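Local coordinates for protein vascular endothelial cadherin (PDB 3PPE) that mediates calcium-dependent, homophilic adhesion between cells and helps couple actin fibres to endothelial cell junctions, at residues F104-K107 with I108-G111; E115-R118 with L119-V123. One frame throughout, in Å; residues are numbered along the deposited sequence.

Contact 1: residues F104-K107 with I108-G111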
loop_
_atom_site.group_PDB
_atom_site.type_symbol
_atom_site.label_atom_id
_atom_site.label_comp_id
_atom_site.label_asym_id
_atom_site.label_seq_id
_atom_site.Cartn_x
_atom_site.Cartn_y
_atom_site.Cartn_z
ATOM N N PHE A 104 -31.065 2.351 14.282
ATOM C CA PHE A 104 -31.816 3.332 15.063
ATOM C C PHE A 104 -31.326 3.432 16.489
ATOM O O PHE A 104 -30.739 2.480 16.994
ATOM C CB PHE A 104 -33.301 3.059 14.965
ATOM C CG PHE A 104 -33.882 3.564 13.677
ATOM C CD1 PHE A 104 -34.047 2.708 12.596
ATOM C CD2 PHE A 104 -34.202 4.923 13.535
ATOM C CE1 PHE A 104 -34.596 3.180 11.369
ATOM C CE2 PHE A 104 -34.717 5.406 12.314
ATOM C CZ PHE A 104 -34.917 4.506 11.241
ATOM N N VAL A 105 -31.564 4.566 17.142
ATOM C CA VAL A 105 -31.102 4.738 18.522
ATOM C C VAL A 105 -32.091 4.189 19.571
ATOM O O VAL A 105 -31.725 4.053 20.723
ATOM C CB VAL A 105 -30.690 6.201 18.861
ATOM C CG1 VAL A 105 -29.543 6.678 17.964
ATOM C CG2 VAL A 105 -31.888 7.158 18.777
ATOM N N GLN A 106 -33.310 3.849 19.152
ATOM C CA GLN A 106 -34.364 3.299 20.025
ATOM C C GLN A 106 -35.142 2.347 19.141
ATOM O O GLN A 106 -35.294 2.595 17.950
ATOM C CB GLN A 106 -35.398 4.363 20.505
ATOM C CG GLN A 106 -34.815 5.545 21.237
ATOM C CD GLN A 106 -35.771 6.663 21.493
ATOM O OE1 GLN A 106 -37.025 6.489 21.547
ATOM N NE2 GLN A 106 -35.205 7.827 21.693
ATOM N N LYS A 107 -35.655 1.288 19.749
ATOM C CA LYS A 107 -36.591 0.377 19.095
ATOM C C LYS A 107 -37.932 1.037 18.713
ATOM O O LYS A 107 -38.463 0.788 17.630
ATOM C CB LYS A 107 -36.887 -0.765 20.064
ATOM C CG LYS A 107 -37.647 -1.925 19.416
ATOM C CD LYS A 107 -36.747 -2.736 18.456
ATOM C CE LYS A 107 -37.344 -4.134 18.272
ATOM N NZ LYS A 107 -36.784 -4.830 17.065
ATOM N N ILE A 108 -38.481 1.824 19.647
ATOM C CA ILE A 108 -39.727 2.541 19.505
ATOM C C ILE A 108 -39.521 4.037 19.845
ATOM O O ILE A 108 -39.002 4.407 20.918
ATOM C CB ILE A 108 -40.847 1.912 20.385
ATOM C CG1 ILE A 108 -41.052 0.407 20.053
ATOM C CG2 ILE A 108 -42.152 2.707 20.254
ATOM C CD1 ILE A 108 -42.121 -0.268 20.936
ATOM N N PHE A 109 -39.879 4.888 18.883
ATOM C CA PHE A 109 -40.028 6.323 19.093
ATOM C C PHE A 109 -41.500 6.706 19.288
ATOM O O PHE A 109 -42.402 6.054 18.783
ATOM C CB PHE A 109 -39.458 7.107 17.899
ATOM C CG PHE A 109 -38.011 6.799 17.583
ATOM C CD1 PHE A 109 -37.664 5.686 16.790
ATOM C CD2 PHE A 109 -37.007 7.648 18.031
ATOM C CE1 PHE A 109 -36.300 5.427 16.479
ATOM C CE2 PHE A 109 -35.692 7.426 17.697
ATOM C CZ PHE A 109 -35.319 6.315 16.942
ATOM N N ASN A 110 -41.739 7.787 20.013
ATOM C CA ASN A 110 -43.096 8.245 20.273
ATOM C C ASN A 110 -43.206 9.696 19.873
ATOM O O ASN A 110 -42.287 10.493 20.121
ATOM C CB ASN A 110 -43.435 8.091 21.774
ATOM C CG ASN A 110 -43.493 6.664 22.203
ATOM O OD1 ASN A 110 -44.509 5.997 22.037
ATOM N ND2 ASN A 110 -42.391 6.158 22.729
ATOM N N GLY A 111 -44.325 10.057 19.247
ATOM C CA GLY A 111 -44.641 11.457 19.077
ATOM C C GLY A 111 -46.122 11.711 19.066
ATOM O O GLY A 111 -46.933 10.804 19.162
#

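Contact 2: residues E115-R118 with L119-V123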
loop_
_atom_site.group_PDB
_atom_site.type_symbol
_atom_site.label_atom_id
_atom_site.label_comp_id
_atom_site.label_asym_id
_atom_site.label_seq_id
_atom_site.Cartn_x
_atom_site.Cartn_y
_atom_site.Cartn_z
ATOM N N GLU A 115 -54.768 16.743 15.732
ATOM C CA GLU A 115 -55.544 16.314 14.596
ATOM C C GLU A 115 -55.759 17.485 13.666
ATOM O O GLU A 115 -55.721 18.630 14.101
ATOM C CB GLU A 115 -56.914 15.752 15.025
ATOM C CG GLU A 115 -57.781 16.756 15.803
ATOM C CD GLU A 115 -59.239 16.291 15.895
ATOM O OE1 GLU A 115 -60.042 16.947 16.626
ATOM O OE2 GLU A 115 -59.563 15.279 15.215
ATOM N N MET A 116 -55.984 17.188 12.389
ATOM C CA MET A 116 -56.304 18.210 11.403
ATOM C C MET A 116 -55.227 19.300 11.251
ATOM O O MET A 116 -55.522 20.379 10.779
ATOM C CB MET A 116 -57.705 18.831 11.694
ATOM C CG MET A 116 -58.859 17.794 11.875
ATOM S SD MET A 116 -59.076 16.752 10.413
ATOM C CE MET A 116 -59.499 17.990 9.194
ATOM N N SER A 117 -53.977 19.013 11.624
ATOM C CA SER A 117 -52.862 19.930 11.336
ATOM C C SER A 117 -52.671 19.992 9.816
ATOM O O SER A 117 -52.944 19.023 9.091
ATOM C CB SER A 117 -51.582 19.427 12.010
ATOM O OG SER A 117 -51.709 19.351 13.453
ATOM N N ARG A 118 -52.200 21.139 9.346
ATOM C CA ARG A 118 -51.863 21.278 7.944
ATOM C C ARG A 118 -50.855 20.209 7.464
ATOM O O ARG A 118 -50.084 19.607 8.236
ATOM C CB ARG A 118 -51.371 22.699 7.642
ATOM C CG ARG A 118 -50.052 23.111 8.341
ATOM C CD ARG A 118 -49.853 24.605 8.187
ATOM N NE ARG A 118 -48.553 25.060 8.656
ATOM C CZ ARG A 118 -48.107 26.307 8.521
ATOM N NH1 ARG A 118 -48.870 27.233 7.956
ATOM N NH2 ARG A 118 -46.907 26.638 8.969
ATOM N N LEU A 119 -50.946 19.902 6.178
ATOM C CA LEU A 119 -49.957 19.071 5.511
ATOM C C LEU A 119 -48.551 19.616 5.798
ATOM O O LEU A 119 -48.328 20.832 5.704
ATOM C CB LEU A 119 -50.193 19.128 4.011
ATOM C CG LEU A 119 -49.105 18.567 3.120
ATOM C CD1 LEU A 119 -49.132 17.045 3.206
ATOM C CD2 LEU A 119 -49.391 19.032 1.723
ATOM N N GLY A 120 -47.621 18.704 6.129
ATOM C CA GLY A 120 -46.214 19.041 6.316
ATOM C C GLY A 120 -45.942 19.594 7.709
ATOM O O GLY A 120 -44.947 20.310 7.930
ATOM N N THR A 121 -46.815 19.254 8.654
ATOM C CA THR A 121 -46.589 19.590 10.048
ATOM C C THR A 121 -45.605 18.605 10.644
ATOM O O THR A 121 -45.821 17.394 10.593
ATOM C CB THR A 121 -47.876 19.587 10.885
ATOM O OG1 THR A 121 -48.763 20.611 10.370
ATOM C CG2 THR A 121 -47.518 19.923 12.337
ATOM N N SER A 122 -44.525 19.155 11.210
ATOM C CA SER A 122 -43.473 18.389 11.808
ATOM C C SER A 122 -44.013 17.663 13.056
ATOM O O SER A 122 -44.681 18.285 13.918
ATOM C CB SER A 122 -42.369 19.388 12.187
ATOM O OG SER A 122 -41.382 18.734 12.890
ATOM N N VAL A 123 -43.725 16.365 13.184
ATOM C CA VAL A 123 -44.291 15.581 14.282
ATOM C C VAL A 123 -43.225 15.237 15.353
ATOM O O VAL A 123 -43.373 15.536 16.531
ATOM C CB VAL A 123 -44.932 14.273 13.724
ATOM C CG1 VAL A 123 -45.454 13.374 14.865
ATOM C CG2 VAL A 123 -46.003 14.585 12.668
#

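Contact 1: residues F104-K107 with I108-G111
The Phe109 ring carries Gln106 over one face: CB stands 4.1 Å from the centroid of that ring, a CH-pi contact close to the ring axis. The extended Gln106 chain then runs on above the same ring, ending with its amide plane stacked 23° from the ring plane and with CD 3.8 Å from Phe109 CD2. The Phe104 ring meets Phe109 obliquely, the two planes at 74°, and its CD2 comes to 3.7 Å from Phe109 CE1. Val105 adds a lighter apolar touch, CG2 lying 4.0 Å from Phe109 CE2. With CG anti to its carbonyl carbon and beside the backbone N (chi1 -56°), Phe109 swings its ring back toward the preceding residues, where the backbone O of Gln106 lies 3.3 Å from CE1. Phe104 and Phe109 are buried; Val105 and Gln106 are exposed. This short bend in the second cadherin domain carries the chain from one sheet to another: Val105 is hydrogen-bonded through its backbone to Thr127 of strand 122-129, Phe109 to Thr196 and Ile198 of strand 194-202. The side chains of Phe104 and Phe109 both touch Val126 and Ala195, and Phe104 also reaches Val180 and Ala182 of strand 175-184.

Contact 2: residues E115-R118 with L119-V123
Two hydrogen bonds, one of them weak, join Thr121 to the backbone O of Arg118. The Thr121 hydroxyl, set beside its own backbone N and anti to the carbonyl carbon (chi1 -63°), donates from OG1 to Arg118 O at 2.7 Å, tilted 30° from the carbonyl plane. The backbone N of Thr121 turns to the same Arg118 O, but at 3.3 Å and with an N-H...O angle of 129° that bond is weak, so the side chain supplies the shorter closure. Thr163 OG1, in strand 160-163, is hydrogen-bonded to that carbonyl oxygen as well and also to Thr121 N, which ties the turn to the neighbouring strand.

The van der Waals contacts are few and gather round Thr121. Its hydroxyl oxygen OG1 packs against two methylenes, Ser117 CB and Arg118 CG, each 3.5 Å away, the arginine and threonine side chains crossing at about a right angle. Thr121 CB follows at 3.9 Å from the same Ser117 CB, and CG2 at 4.1 Å, so the methylene of the serine rests alongside the threonine. The serine hydroxyl is engaged separately, in a hydrogen bond between Ser117 OG and Pro114 O. Replacing Thr121 by a valine would probably cost Arg118 O its short hydroxyl bond, leaving the local closure of the turn to the weak backbone bond.

In backbone terms, the four residues from Arg118 to Thr121 form a type II beta turn. Gly120 takes the third position with a positive phi, a conformation that suits glycine. The turn leads from strand 108-114 into strand 122-129, in a different sheet of the cadherin domain, and is thus a loop between sheets of this beta-sandwich, reinforced by a threonine side chain bonded back to the first residue of the turn.

How the contacts relate
Both contacts lie in the second cadherin domain, in series along the chain and with centres about 20 Å apart, at the two ends of strand 108-114. Each marks a change of sheet: contact 1 leads into the sheet containing 108-114 and 194-202, and contact 2 leads out of it into strand 122-129. Contact 1 is partly buried, and its chemistry is aromatic and apolar, with ring geometry as the main evidence. Contact 2 is a surface turn with no buried residue among those touching, held by hydrogen bonds to one carbonyl. The side chain of Phe104 is about 13 Å from a bound calcium ion, whereas contact 2 lies away from the annotated sites.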